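Local coordinates for pyridine nucleotide-disulfide oxidoreductase-like protein (PDB 5MQ6), which uses FAD and NADPH to insert one oxygen atom beside the carbonyl of ketones, polycyclic ones above all, giving esters or lactones, at residues K184-D190 with V494-G500; L340-A344 with I366-H371; A281-K287 with S430-T436; N50-R54 with L237-G242. All blocks are in the same frame, centred on the assembly; numbering follows the deposited sequence.

Interaction 1. Residues K184-D190 with V494-G500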
loop_
_atom_site.group_PDB
_atom_site.type_symbol
_atom_site.label_atom_id
_atom_site.label_comp_id
_atom_site.label_asym_id
_atom_site.label_seq_id
_atom_site.Cartn_x
_atom_site.Cartn_y
_atom_site.Cartn_z
ATOM N N LYS A 184 9.390 18.207 0.342
ATOM C CA LYS A 184 10.791 17.713 0.115
ATOM C C LYS A 184 11.594 17.513 1.379
ATOM O O LYS A 184 12.397 16.597 1.461
ATOM C CB LYS A 184 11.574 18.718 -0.785
ATOM C CG LYS A 184 11.040 18.764 -2.192
ATOM C CD LYS A 184 10.734 20.143 -2.732
ATOM C CE LYS A 184 11.932 20.863 -3.328
ATOM N NZ LYS A 184 11.881 22.415 -3.232
ATOM N N THR A 185 11.366 18.364 2.382
ATOM C CA THR A 185 12.164 18.440 3.579
ATOM C C THR A 185 11.264 18.762 4.731
ATOM O O THR A 185 10.368 19.593 4.604
ATOM C CB THR A 185 13.180 19.560 3.409
ATOM O OG1 THR A 185 14.021 19.168 2.341
ATOM C CG2 THR A 185 14.064 19.631 4.488
ATOM N N ILE A 186 11.525 18.139 5.868
ATOM C CA ILE A 186 10.833 18.429 7.121
ATOM C C ILE A 186 11.962 18.609 8.139
ATOM O O ILE A 186 12.777 17.706 8.395
ATOM C CB ILE A 186 9.943 17.240 7.422
ATOM C CG1 ILE A 186 8.972 17.002 6.248
ATOM C CG2 ILE A 186 9.229 17.403 8.734
ATOM C CD1 ILE A 186 8.122 15.774 6.461
ATOM N N ARG A 187 12.042 19.800 8.724
ATOM C CA ARG A 187 13.167 20.155 9.531
ATOM C C ARG A 187 12.715 20.759 10.838
ATOM O O ARG A 187 11.986 21.740 10.830
ATOM C CB ARG A 187 13.984 21.182 8.742
ATOM C CG ARG A 187 15.255 21.634 9.435
ATOM C CD ARG A 187 16.144 22.616 8.574
ATOM N NE ARG A 187 16.545 21.953 7.311
ATOM C CZ ARG A 187 17.609 21.160 7.149
ATOM N NH1 ARG A 187 18.468 20.888 8.146
ATOM N NH2 ARG A 187 17.802 20.623 5.986
ATOM N N TRP A 188 13.178 20.202 11.954
ATOM C CA TRP A 188 12.863 20.721 13.281
ATOM C C TRP A 188 13.786 21.917 13.573
ATOM O O TRP A 188 15.001 21.833 13.338
ATOM C CB TRP A 188 13.171 19.681 14.335
ATOM C CG TRP A 188 12.954 20.129 15.795
ATOM C CD1 TRP A 188 13.874 20.301 16.723
ATOM C CD2 TRP A 188 11.699 20.405 16.418
ATOM N NE1 TRP A 188 13.305 20.672 17.914
ATOM C CE2 TRP A 188 11.965 20.765 17.751
ATOM C CE3 TRP A 188 10.384 20.384 15.977
ATOM C CZ2 TRP A 188 10.981 21.084 18.640
ATOM C CZ3 TRP A 188 9.375 20.745 16.879
ATOM C CH2 TRP A 188 9.671 21.060 18.162
ATOM N N ASP A 189 13.213 22.963 14.150
ATOM C CA ASP A 189 13.942 24.148 14.539
ATOM C C ASP A 189 14.012 24.222 16.067
ATOM O O ASP A 189 12.986 24.557 16.673
ATOM C CB ASP A 189 13.191 25.338 13.950
ATOM C CG ASP A 189 13.914 26.655 14.126
ATOM O OD1 ASP A 189 14.752 26.825 15.048
ATOM O OD2 ASP A 189 13.595 27.536 13.299
ATOM N N ASP A 190 15.210 23.906 16.664
ATOM C CA ASP A 190 15.442 23.888 18.113
ATOM C C ASP A 190 15.088 25.229 18.725
ATOM O O ASP A 190 14.714 25.284 19.891
ATOM C CB ASP A 190 16.880 23.472 18.523
ATOM C CG ASP A 190 17.186 21.929 18.307
ATOM O OD1 ASP A 190 16.610 21.067 19.048
ATOM O OD2 ASP A 190 18.039 21.540 17.426
ATOM N N VAL A 494 11.058 12.358 1.410
ATOM C CA VAL A 494 11.471 13.642 2.050
ATOM C C VAL A 494 12.751 13.428 2.787
ATOM O O VAL A 494 13.043 12.350 3.211
ATOM C CB VAL A 494 10.385 14.124 3.054
ATOM C CG1 VAL A 494 9.073 14.431 2.315
ATOM C CG2 VAL A 494 10.052 13.035 4.104
ATOM N N ASP A 495 13.518 14.462 2.993
ATOM C CA ASP A 495 14.555 14.410 4.000
ATOM C C ASP A 495 13.936 14.939 5.291
ATOM O O ASP A 495 13.270 15.994 5.290
ATOM C CB ASP A 495 15.701 15.292 3.594
ATOM C CG ASP A 495 16.410 14.795 2.333
ATOM O OD1 ASP A 495 16.486 13.553 2.122
ATOM O OD2 ASP A 495 16.882 15.656 1.563
ATOM N N ILE A 496 14.225 14.247 6.392
ATOM C CA ILE A 496 13.689 14.608 7.706
ATOM C C ILE A 496 14.842 14.883 8.639
ATOM O O ILE A 496 15.665 13.978 8.854
ATOM C CB ILE A 496 12.769 13.512 8.296
ATOM C CG1 ILE A 496 11.614 13.279 7.336
ATOM C CG2 ILE A 496 12.160 13.954 9.653
ATOM C CD1 ILE A 496 10.536 12.316 7.730
ATOM N N TYR A 497 14.903 16.120 9.185
ATOM C CA TYR A 497 16.018 16.504 10.077
ATOM C C TYR A 497 15.401 16.890 11.400
ATOM O O TYR A 497 14.507 17.688 11.426
ATOM C CB TYR A 497 16.831 17.667 9.535
ATOM C CG TYR A 497 17.406 17.344 8.177
ATOM C CD1 TYR A 497 18.545 16.517 8.031
ATOM C CD2 TYR A 497 16.782 17.816 7.021
ATOM C CE1 TYR A 497 19.069 16.241 6.777
ATOM C CE2 TYR A 497 17.289 17.525 5.739
ATOM C CZ TYR A 497 18.433 16.743 5.630
ATOM O OH TYR A 497 18.869 16.489 4.357
ATOM N N GLY A 498 15.884 16.327 12.490
ATOM C CA GLY A 498 15.364 16.635 13.792
ATOM C C GLY A 498 16.326 17.440 14.673
ATOM O O GLY A 498 17.054 18.309 14.186
ATOM N N ARG A 499 16.323 17.122 15.976
ATOM C CA ARG A 499 17.218 17.776 16.929
ATOM C C ARG A 499 18.684 17.699 16.466
ATOM O O ARG A 499 19.169 16.662 16.027
ATOM C CB ARG A 499 17.098 17.203 18.356
ATOM C CG ARG A 499 15.760 17.441 19.014
ATOM C CD ARG A 499 15.792 16.977 20.484
ATOM N NE ARG A 499 14.627 17.513 21.143
ATOM C CZ ARG A 499 14.423 18.813 21.473
ATOM N NH1 ARG A 499 15.331 19.763 21.194
ATOM N NH2 ARG A 499 13.280 19.175 22.073
ATOM N N GLY A 500 19.382 18.812 16.618
ATOM C CA GLY A 500 20.753 18.915 16.157
ATOM C C GLY A 500 20.936 18.734 14.682
ATOM O O GLY A 500 22.014 18.385 14.269
HETATM O O HOH W 1 16.561 20.148 12.213
#
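V494, which touches the FAD, opens the pairing with K184 and I186: its CG2 lies 4.1 Å from I186 CD1, while its CA makes a CA-H...O contact with K184 O. D495 then starts the parallel ladder of strands 184-189 and 495-497, whose axes differ by only 3° in direction. D495 N donates to K184 O, and I186 N to D495 O at 2.8 Å. I496 lies on the same face as I186, with I496 CG1 4.3 Å from I186 CB. Y497 binds through both backbone groups, its N giving to I186 O at 2.8 Å and its O taking W188 N at 2.9 Å. On the face shared with T185, the R187 guanidinium lies flat on Y497 in an offset stack, its face over CD2, centres 4.2 Å apart and planes at 18°; a bend at chi3 (-60°) folds the R187 chain back over the ring. At G498 the direct ladder gives way to a water joining G498 O to W188 O. R499 NH1 forms a salt bridge with D190 OD1 at 2.8 Å, and G500 N donates to the syn lone pair of D190 OD2, so one carboxylate holds two successive residues. Strand 495-497 thus edges strand 181-189, whose other side pairs antiparallel with strand 194-201; W195 and L197 of that strand touch I186, and L568 of strand 567-571 meets W188 and R499.

Interaction 2. Residues L340-A344 with I366-H371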
loop_
_atom_site.group_PDB
_atom_site.type_symbol
_atom_site.label_atom_id
_atom_site.label_comp_id
_atom_site.label_asym_id
_atom_site.label_seq_id
_atom_site.Cartn_x
_atom_site.Cartn_y
_atom_site.Cartn_z
ATOM N N LEU A 340 -6.949 -14.385 8.326
ATOM C CA LEU A 340 -5.666 -14.143 7.745
ATOM C C LEU A 340 -4.520 -14.252 8.724
ATOM O O LEU A 340 -3.372 -14.431 8.308
ATOM C CB LEU A 340 -5.651 -12.712 7.093
ATOM C CG LEU A 340 -6.573 -12.710 5.907
ATOM C CD1 LEU A 340 -7.099 -11.292 5.565
ATOM C CD2 LEU A 340 -5.912 -13.415 4.715
ATOM N N THR A 341 -4.814 -14.168 10.018
ATOM C CA THR A 341 -3.788 -14.349 11.059
ATOM C C THR A 341 -3.871 -15.795 11.620
ATOM O O THR A 341 -3.256 -16.152 12.632
ATOM C CB THR A 341 -3.962 -13.324 12.188
ATOM O OG1 THR A 341 -5.292 -13.366 12.743
ATOM C CG2 THR A 341 -3.721 -11.978 11.701
ATOM N N ASP A 342 -4.630 -16.632 10.970
ATOM C CA ASP A 342 -4.759 -18.054 11.383
ATOM C C ASP A 342 -5.270 -18.117 12.830
ATOM O O ASP A 342 -4.711 -18.805 13.708
ATOM C CB ASP A 342 -3.455 -18.799 11.119
ATOM C CG ASP A 342 -3.543 -20.319 11.381
ATOM O OD1 ASP A 342 -4.641 -20.884 11.224
ATOM O OD2 ASP A 342 -2.490 -20.960 11.720
ATOM N N ALA A 343 -6.317 -17.343 13.088
ATOM C CA ALA A 343 -6.844 -17.190 14.433
ATOM C C ALA A 343 -8.339 -17.330 14.538
ATOM O O ALA A 343 -8.863 -17.006 15.572
ATOM C CB ALA A 343 -6.431 -15.857 14.972
ATOM N N ALA A 344 -9.034 -17.819 13.522
ATOM C CA ALA A 344 -10.478 -17.854 13.588
ATOM C C ALA A 344 -10.863 -18.938 14.607
ATOM O O ALA A 344 -10.406 -20.065 14.489
ATOM C CB ALA A 344 -11.089 -18.128 12.213
ATOM N N ILE A 366 1.865 -12.014 7.915
ATOM C CA ILE A 366 1.152 -11.091 8.810
ATOM C C ILE A 366 1.407 -11.325 10.304
ATOM O O ILE A 366 1.520 -10.360 11.061
ATOM C CB ILE A 366 -0.375 -11.210 8.515
ATOM C CG1 ILE A 366 -0.651 -10.692 7.138
ATOM C CG2 ILE A 366 -1.167 -10.501 9.539
ATOM C CD1 ILE A 366 0.040 -9.410 6.826
ATOM N N GLY A 367 1.572 -12.580 10.715
ATOM C CA GLY A 367 1.654 -12.912 12.138
ATOM C C GLY A 367 0.464 -13.785 12.472
ATOM O O GLY A 367 -0.509 -13.831 11.734
ATOM N N SER A 368 0.514 -14.437 13.603
ATOM C CA SER A 368 -0.608 -15.166 14.164
ATOM C C SER A 368 -0.506 -15.102 15.640
ATOM O O SER A 368 0.571 -15.252 16.117
ATOM C CB SER A 368 -0.505 -16.666 13.774
ATOM O OG SER A 368 -1.605 -17.393 14.281
ATOM N N PRO A 369 -1.608 -14.912 16.389
ATOM C CA PRO A 369 -1.442 -15.022 17.846
ATOM C C PRO A 369 -1.528 -16.436 18.384
ATOM O O PRO A 369 -1.621 -16.632 19.618
ATOM C CB PRO A 369 -2.656 -14.264 18.388
ATOM C CG PRO A 369 -3.736 -14.473 17.347
ATOM C CD PRO A 369 -2.983 -14.548 16.038
ATOM N N ARG A 370 -1.571 -17.436 17.534
ATOM C CA ARG A 370 -1.993 -18.725 18.019
ATOM C C ARG A 370 -0.865 -19.693 18.180
ATOM O O ARG A 370 -1.105 -20.785 18.672
ATOM C CB ARG A 370 -2.955 -19.289 17.006
ATOM C CG ARG A 370 -3.857 -20.329 17.550
ATOM C CD ARG A 370 -4.107 -21.322 16.480
ATOM N NE ARG A 370 -5.295 -21.009 15.741
ATOM C CZ ARG A 370 -5.591 -21.551 14.561
ATOM N NH1 ARG A 370 -4.722 -22.388 13.946
ATOM N NH2 ARG A 370 -6.759 -21.229 13.967
ATOM N N HIS A 371 0.328 -19.365 17.699
ATOM C CA HIS A 371 1.342 -20.365 17.625
ATOM C C HIS A 371 2.579 -20.003 18.392
ATOM O O HIS A 371 3.584 -20.608 18.147
ATOM C CB HIS A 371 1.734 -20.663 16.162
ATOM C CG HIS A 371 0.601 -21.115 15.329
ATOM N ND1 HIS A 371 0.199 -22.430 15.275
ATOM C CD2 HIS A 371 -0.262 -20.428 14.559
ATOM C CE1 HIS A 371 -0.841 -22.536 14.476
ATOM N NE2 HIS A 371 -1.149 -21.332 14.039
#
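T341 O takes the S368 hydroxyl at 2.6 Å, with the donor nearly in line with the carbonyl. S368 OG also accepts from R370 N, closing an ST turn in the loop 366-371, just after helix 363-366, where it packs on the loop following helix 328-340. With chi1 at -179°, OG anti to the S368 backbone N, the hydroxyl lies between T341 O and R370 N. D342 is the charged centre. Its OD1 forms a salt bridge with R370 NH1 at 3.1 Å, the carboxylate and guanidinium planes 66° apart, and D342 O lies over one face of that guanidinium. R387 of helix 378-406 adds a weak, long ion pair to OD2. Apolar contacts flank the polar group: T341 CG2 meets I366 CG2 at 3.7 Å, and A343 CB rests against P369 CD at 3.8 Å. H371 completes a His-carboxylate pair, its NE2 donating to D342 OD2 at 2.7 Å from 44° above the carboxylate plane.

Interaction 3. Residues A281-K287 with S430-T436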
loop_
_atom_site.group_PDB
_atom_site.type_symbol
_atom_site.label_atom_id
_atom_site.label_comp_id
_atom_site.label_asym_id
_atom_site.label_seq_id
_atom_site.Cartn_x
_atom_site.Cartn_y
_atom_site.Cartn_z
ATOM N N ALA A 281 -3.302 -5.312 -13.272
ATOM C CA ALA A 281 -3.515 -6.038 -14.553
ATOM C C ALA A 281 -4.743 -7.007 -14.511
ATOM O O ALA A 281 -5.544 -7.075 -15.462
ATOM C CB ALA A 281 -2.268 -6.740 -14.925
ATOM N N ILE A 282 -4.898 -7.719 -13.405
ATOM C CA ILE A 282 -6.054 -8.587 -13.216
ATOM C C ILE A 282 -7.394 -7.856 -13.426
ATOM O O ILE A 282 -8.354 -8.397 -14.026
ATOM C CB ILE A 282 -5.956 -9.348 -11.869
ATOM C CG1 ILE A 282 -5.113 -10.636 -11.956
ATOM C CG2 ILE A 282 -7.285 -9.838 -11.358
ATOM C CD1 ILE A 282 -3.754 -10.513 -12.585
ATOM N N GLN A 283 -7.452 -6.604 -12.991
ATOM C CA GLN A 283 -8.680 -5.813 -13.088
ATOM C C GLN A 283 -8.779 -5.191 -14.489
ATOM O O GLN A 283 -9.886 -5.096 -15.003
ATOM C CB GLN A 283 -8.765 -4.749 -11.972
ATOM C CG GLN A 283 -9.041 -5.342 -10.635
ATOM C CD GLN A 283 -9.087 -4.321 -9.471
ATOM O OE1 GLN A 283 -8.783 -3.132 -9.637
ATOM N NE2 GLN A 283 -9.488 -4.803 -8.264
ATOM N N VAL A 284 -7.654 -4.777 -15.091
ATOM C CA VAL A 284 -7.677 -3.996 -16.336
ATOM C C VAL A 284 -7.817 -4.912 -17.558
ATOM O O VAL A 284 -8.479 -4.542 -18.517
ATOM C CB VAL A 284 -6.393 -3.183 -16.584
ATOM C CG1 VAL A 284 -6.668 -2.174 -17.648
ATOM C CG2 VAL A 284 -6.069 -2.327 -15.405
ATOM N N VAL A 285 -7.141 -6.050 -17.519
ATOM C CA VAL A 285 -7.047 -6.934 -18.698
ATOM C C VAL A 285 -8.404 -7.261 -19.327
ATOM O O VAL A 285 -8.549 -7.163 -20.495
ATOM C CB VAL A 285 -6.256 -8.169 -18.400
ATOM C CG1 VAL A 285 -6.575 -9.295 -19.393
ATOM C CG2 VAL A 285 -4.790 -7.877 -18.505
ATOM N N PRO A 286 -9.420 -7.581 -18.537
ATOM C CA PRO A 286 -10.693 -7.817 -19.171
ATOM C C PRO A 286 -11.339 -6.625 -19.922
ATOM O O PRO A 286 -12.146 -6.811 -20.893
ATOM C CB PRO A 286 -11.581 -8.234 -18.000
ATOM C CG PRO A 286 -10.612 -8.913 -17.037
ATOM C CD PRO A 286 -9.368 -8.101 -17.151
ATOM N N LYS A 287 -11.023 -5.423 -19.436
ATOM C CA LYS A 287 -11.637 -4.223 -19.900
ATOM C C LYS A 287 -10.938 -3.894 -21.166
ATOM O O LYS A 287 -11.577 -3.411 -22.043
ATOM C CB LYS A 287 -11.440 -3.054 -18.927
ATOM C CG LYS A 287 -12.014 -3.321 -17.590
ATOM C CD LYS A 287 -13.505 -3.528 -17.598
ATOM C CE LYS A 287 -13.922 -3.848 -16.196
ATOM N NZ LYS A 287 -15.347 -4.187 -16.133
ATOM N N SER A 430 -10.607 -12.474 -9.003
ATOM C CA SER A 430 -11.289 -12.125 -10.204
ATOM C C SER A 430 -12.094 -13.312 -10.737
ATOM O O SER A 430 -11.585 -14.489 -10.792
ATOM C CB SER A 430 -10.289 -11.714 -11.280
ATOM O OG SER A 430 -11.045 -11.339 -12.440
ATOM N N ASP A 431 -13.329 -12.990 -11.148
ATOM C CA ASP A 431 -14.194 -13.904 -11.879
ATOM C C ASP A 431 -14.228 -13.692 -13.402
ATOM O O ASP A 431 -14.989 -14.345 -14.065
ATOM C CB ASP A 431 -15.608 -13.826 -11.288
ATOM C CG ASP A 431 -15.639 -14.181 -9.840
ATOM O OD1 ASP A 431 -14.815 -15.054 -9.430
ATOM O OD2 ASP A 431 -16.494 -13.628 -9.081
ATOM N N GLU A 432 -13.365 -12.846 -13.948
ATOM C CA GLU A 432 -13.242 -12.565 -15.373
ATOM C C GLU A 432 -11.820 -12.677 -15.948
ATOM O O GLU A 432 -11.692 -12.863 -17.106
ATOM C CB GLU A 432 -13.711 -11.154 -15.715
ATOM C CG GLU A 432 -15.002 -10.672 -15.077
ATOM C CD GLU A 432 -15.342 -9.187 -15.408
ATOM O OE1 GLU A 432 -14.437 -8.346 -15.731
ATOM O OE2 GLU A 432 -16.536 -8.847 -15.327
ATOM N N TYR A 433 -10.745 -12.513 -15.175
ATOM C CA TYR A 433 -9.442 -12.435 -15.768
ATOM C C TYR A 433 -8.973 -13.704 -16.470
ATOM O O TYR A 433 -8.434 -13.673 -17.571
ATOM C CB TYR A 433 -8.440 -12.101 -14.667
ATOM C CG TYR A 433 -6.987 -12.097 -15.029
ATOM C CD1 TYR A 433 -6.430 -11.050 -15.755
ATOM C CD2 TYR A 433 -6.134 -13.164 -14.635
ATOM C CE1 TYR A 433 -5.073 -11.054 -16.060
ATOM C CE2 TYR A 433 -4.766 -13.168 -14.882
ATOM C CZ TYR A 433 -4.227 -12.121 -15.626
ATOM O OH TYR A 433 -2.890 -12.136 -15.860
ATOM N N LEU A 434 -9.116 -14.827 -15.810
ATOM C CA LEU A 434 -8.628 -16.104 -16.377
ATOM C C LEU A 434 -9.402 -16.431 -17.677
ATOM O O LEU A 434 -8.776 -16.734 -18.737
ATOM C CB LEU A 434 -8.716 -17.211 -15.321
ATOM C CG LEU A 434 -7.744 -17.051 -14.153
ATOM C CD1 LEU A 434 -8.052 -18.065 -13.057
ATOM C CD2 LEU A 434 -6.307 -17.146 -14.596
ATOM N N GLN A 435 -10.723 -16.243 -17.604
ATOM C CA GLN A 435 -11.669 -16.487 -18.710
ATOM C C GLN A 435 -11.277 -15.643 -19.915
ATOM O O GLN A 435 -11.573 -16.029 -21.020
ATOM C CB GLN A 435 -13.121 -16.043 -18.358
ATOM C CG GLN A 435 -13.932 -16.795 -17.273
ATOM C CD GLN A 435 -13.405 -16.604 -15.819
ATOM O OE1 GLN A 435 -12.455 -15.831 -15.550
ATOM N NE2 GLN A 435 -14.036 -17.303 -14.887
ATOM N N THR A 436 -10.699 -14.448 -19.677
ATOM C CA THR A 436 -10.260 -13.509 -20.734
ATOM C C THR A 436 -9.254 -14.106 -21.666
ATOM O O THR A 436 -9.314 -13.869 -22.909
ATOM C CB THR A 436 -9.676 -12.197 -20.141
ATOM O OG1 THR A 436 -10.669 -11.617 -19.316
ATOM C CG2 THR A 436 -9.319 -11.190 -21.198
HETATM O O HOH W 2 -10.737 -9.014 -13.097
HETATM O O HOH W 3 -12.288 -7.067 -14.514
HETATM O O HOH W 4 -15.132 -6.958 -17.784
#
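Y433 CG stands anti to its backbone N (chi1 174°), which carries the ring out to I282, where a bend at chi2 (50°) brings CD1 over one ring face. This is a knob-into-hole contact, Y433 seated among A281, I282, V285 and P286 of helix 279-289, the helix that follows what is probably a Rossmann-type, glycine-rich turn; T277 and T280 there bind NADPH. Over the ring face the contact is CH-pi: I282 CD1 is 3.7 Å from the centroid and 20° off the normal. V285 CB and P286 CD come instead at the ring edge, V285 CB being 3.9 Å from Y433 CE1. Further apolar contacts widen the joint, I282 CG2 touching S430 CB at 3.5 Å and V285 CG1 meeting T436 CG2 at 3.8 Å.

The 430-436 segment is shaped by its own polar bonds. S430 OG accepts from the backbone N of both E432 and Y433, an ST turn and an ST motif together, ahead of the weakly bonded helix at about 433-436. V305 of strand 305-306 touches I282, S430 and Y433, and the ring of F437 meets that of Y433 edge-to-face. Polar links between the segments run through water. One water donates to both Q283 O and E432 OE1; another connects K287 NZ, itself salt-bridged to E262, to the same carboxylate oxygen. E432 O is gripped twice by T436, whose OG1 at 2.7 Å and N at 3.2 Å approach from opposite faces of the carbonyl plane.

Interaction 4. Residues N50-R54 with L237-G242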
loop_
_atom_site.group_PDB
_atom_site.type_symbol
_atom_site.label_atom_id
_atom_site.label_comp_id
_atom_site.label_asym_id
_atom_site.label_seq_id
_atom_site.Cartn_x
_atom_site.Cartn_y
_atom_site.Cartn_z
ATOM N N ASN A 50 14.500 10.596 -19.703
ATOM C CA ASN A 50 13.646 11.168 -20.747
ATOM C C ASN A 50 12.413 11.896 -20.198
ATOM O O ASN A 50 11.600 11.307 -19.479
ATOM C CB ASN A 50 13.237 9.989 -21.665
ATOM C CG ASN A 50 12.357 10.396 -22.810
ATOM O OD1 ASN A 50 11.219 10.840 -22.606
ATOM N ND2 ASN A 50 12.855 10.209 -24.036
ATOM N N GLU A 51 12.249 13.159 -20.587
ATOM C CA GLU A 51 11.180 14.020 -20.065
ATOM C C GLU A 51 9.741 13.606 -20.445
ATOM O O GLU A 51 8.814 13.737 -19.623
ATOM C CB GLU A 51 11.443 15.442 -20.543
ATOM C CG GLU A 51 10.678 16.553 -19.846
ATOM C CD GLU A 51 11.298 17.908 -20.141
ATOM O OE1 GLU A 51 12.208 17.989 -20.992
ATOM O OE2 GLU A 51 10.887 18.904 -19.523
ATOM N N ARG A 52 9.563 13.151 -21.695
ATOM C CA ARG A 52 8.310 12.481 -22.153
ATOM C C ARG A 52 7.826 11.459 -21.148
ATOM O O ARG A 52 6.632 11.398 -20.822
ATOM C CB ARG A 52 8.522 11.772 -23.509
ATOM C CG ARG A 52 7.790 10.442 -23.754
ATOM C CD ARG A 52 8.575 9.512 -24.699
ATOM N NE ARG A 52 7.687 8.892 -25.686
ATOM C CZ ARG A 52 6.807 7.923 -25.430
ATOM N NH1 ARG A 52 6.688 7.429 -24.203
ATOM N NH2 ARG A 52 6.039 7.446 -26.406
ATOM N N PHE A 53 8.782 10.640 -20.718
ATOM C CA PHE A 53 8.566 9.585 -19.776
ATOM C C PHE A 53 8.195 10.008 -18.372
ATOM O O PHE A 53 7.228 9.485 -17.798
ATOM C CB PHE A 53 9.806 8.677 -19.709
ATOM C CG PHE A 53 9.511 7.331 -20.195
ATOM C CD1 PHE A 53 9.291 7.131 -21.536
ATOM C CD2 PHE A 53 9.320 6.298 -19.318
ATOM C CE1 PHE A 53 8.956 5.886 -22.029
ATOM C CE2 PHE A 53 8.988 5.038 -19.794
ATOM C CZ PHE A 53 8.801 4.836 -21.155
ATOM N N ARG A 54 9.012 10.892 -17.812
ATOM C CA ARG A 54 8.680 11.599 -16.583
ATOM C C ARG A 54 7.304 12.204 -16.560
ATOM O O ARG A 54 6.633 12.177 -15.528
ATOM C CB ARG A 54 9.639 12.746 -16.386
ATOM C CG ARG A 54 10.975 12.270 -15.936
ATOM C CD ARG A 54 11.971 13.398 -16.087
ATOM N NE ARG A 54 12.806 13.460 -14.905
ATOM C CZ ARG A 54 14.077 13.838 -14.898
ATOM N NH1 ARG A 54 14.705 14.183 -16.036
ATOM N NH2 ARG A 54 14.725 13.859 -13.740
ATOM N N LEU A 237 13.193 1.406 -23.974
ATOM C CA LEU A 237 11.748 1.676 -23.740
ATOM C C LEU A 237 11.363 3.118 -24.101
ATOM O O LEU A 237 10.281 3.408 -24.631
ATOM C CB LEU A 237 11.355 1.343 -22.288
ATOM C CG LEU A 237 9.850 1.338 -21.936
ATOM C CD1 LEU A 237 9.005 0.361 -22.786
ATOM C CD2 LEU A 237 9.648 1.074 -20.427
ATOM N N GLU A 238 12.270 4.030 -23.787
ATOM C CA GLU A 238 12.153 5.435 -24.164
ATOM C C GLU A 238 11.753 5.630 -25.628
ATOM O O GLU A 238 11.006 6.546 -25.930
ATOM C CB GLU A 238 13.483 6.097 -23.888
ATOM C CG GLU A 238 14.669 5.371 -24.539
ATOM C CD GLU A 238 15.808 5.088 -23.572
ATOM O OE1 GLU A 238 16.193 6.045 -22.859
ATOM O OE2 GLU A 238 16.328 3.932 -23.525
ATOM N N THR A 239 12.200 4.716 -26.500
ATOM C CA THR A 239 12.097 4.808 -27.983
ATOM C C THR A 239 10.776 4.316 -28.585
ATOM O O THR A 239 10.454 4.672 -29.736
ATOM C CB THR A 239 13.192 3.973 -28.702
ATOM O OG1 THR A 239 12.814 2.591 -28.730
ATOM C CG2 THR A 239 14.532 4.079 -28.029
ATOM N N PHE A 240 10.038 3.467 -27.868
ATOM C CA PHE A 240 8.715 3.049 -28.358
ATOM C C PHE A 240 7.929 4.279 -28.802
ATOM O O PHE A 240 7.800 5.235 -28.058
ATOM C CB PHE A 240 7.915 2.282 -27.286
ATOM C CG PHE A 240 6.537 1.925 -27.731
ATOM C CD1 PHE A 240 6.343 0.887 -28.659
ATOM C CD2 PHE A 240 5.410 2.633 -27.278
ATOM C CE1 PHE A 240 5.056 0.568 -29.113
ATOM C CE2 PHE A 240 4.111 2.301 -27.720
ATOM C CZ PHE A 240 3.937 1.267 -28.648
ATOM N N THR A 241 7.390 4.278 -30.004
ATOM C CA THR A 241 6.813 5.517 -30.525
ATOM C C THR A 241 5.310 5.662 -30.342
ATOM O O THR A 241 4.774 6.717 -30.559
ATOM C CB THR A 241 7.170 5.692 -32.008
ATOM O OG1 THR A 241 6.344 4.835 -32.800
ATOM C CG2 THR A 241 8.589 5.340 -32.235
ATOM N N GLY A 242 4.607 4.614 -29.975
ATOM C CA GLY A 242 3.153 4.736 -29.717
ATOM C C GLY A 242 2.853 5.326 -28.321
ATOM O O GLY A 242 3.760 5.458 -27.493
#
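R52 reaches from helix 51-54 to the carbonyls of the 237-242 turn, and its atoms can be followed outward. CB is directed at that segment. The chain bends about CG-CD (chi3 -136°), and the first atom to come near the turn is CD, 4.0 Å from E238 O. NE also lies near E238 O, which sits over one face of the guanidinium, while CZ faces F240 O. At the tip NH2 donates to G242 O at 3.2 Å. The acceptor sits in the guanidinium plane, but the N-H...O angle is 136° and the donor stands 36° out of the carbonyl plane, a markedly bent bond. F240 O is 3.3 Å from R52 NH2 as well, at an angle too poor for a hydrogen bond.

Next along the helix, the F53 ring covers the apolar part of the contact: CZ approaches L237 CG at 3.7 Å, and CE1 lies 3.9 Å from E238 CA. N50 is the N-cap, its OD1 accepting from F53 N at 3.1 Å, while its ND2 lies 4.2 Å from E238 CB. L45 and V48 also touch F53, and L472 of strand 471-474 touches L237 and F240, so the contact joins the N-terminal region to the loop leading into strand 244-246, an edge of the parallel sheet. The chemistry is mixed: an apolar F53-L237 pair is set beside one positively charged group facing several carbonyl oxygens, where electrostatic attraction probably adds to the single bent hydrogen bond.

From the N terminus, 50-54 opens interaction 4, and 184-190 opens interaction 1 before 237-242 closes the first loop, so these two contacts cross along the chain. Interaction 3 opens at 281-287; within its span interaction 2 opens and closes, 340-344 meeting 366-371, before 430-436 returns. Interaction 1 closes last, at 494-500, enclosing both. Interaction 4 ties the N-terminal region to the approach to the parallel sheet, interaction 1 adds a strand to the mixed sheet, interaction 3 covers the helix beside the NADPH site, and interaction 2 joins loops between helices. None touches another: interactions 1 and 4 come nearest, about 13 Å between nearest atoms.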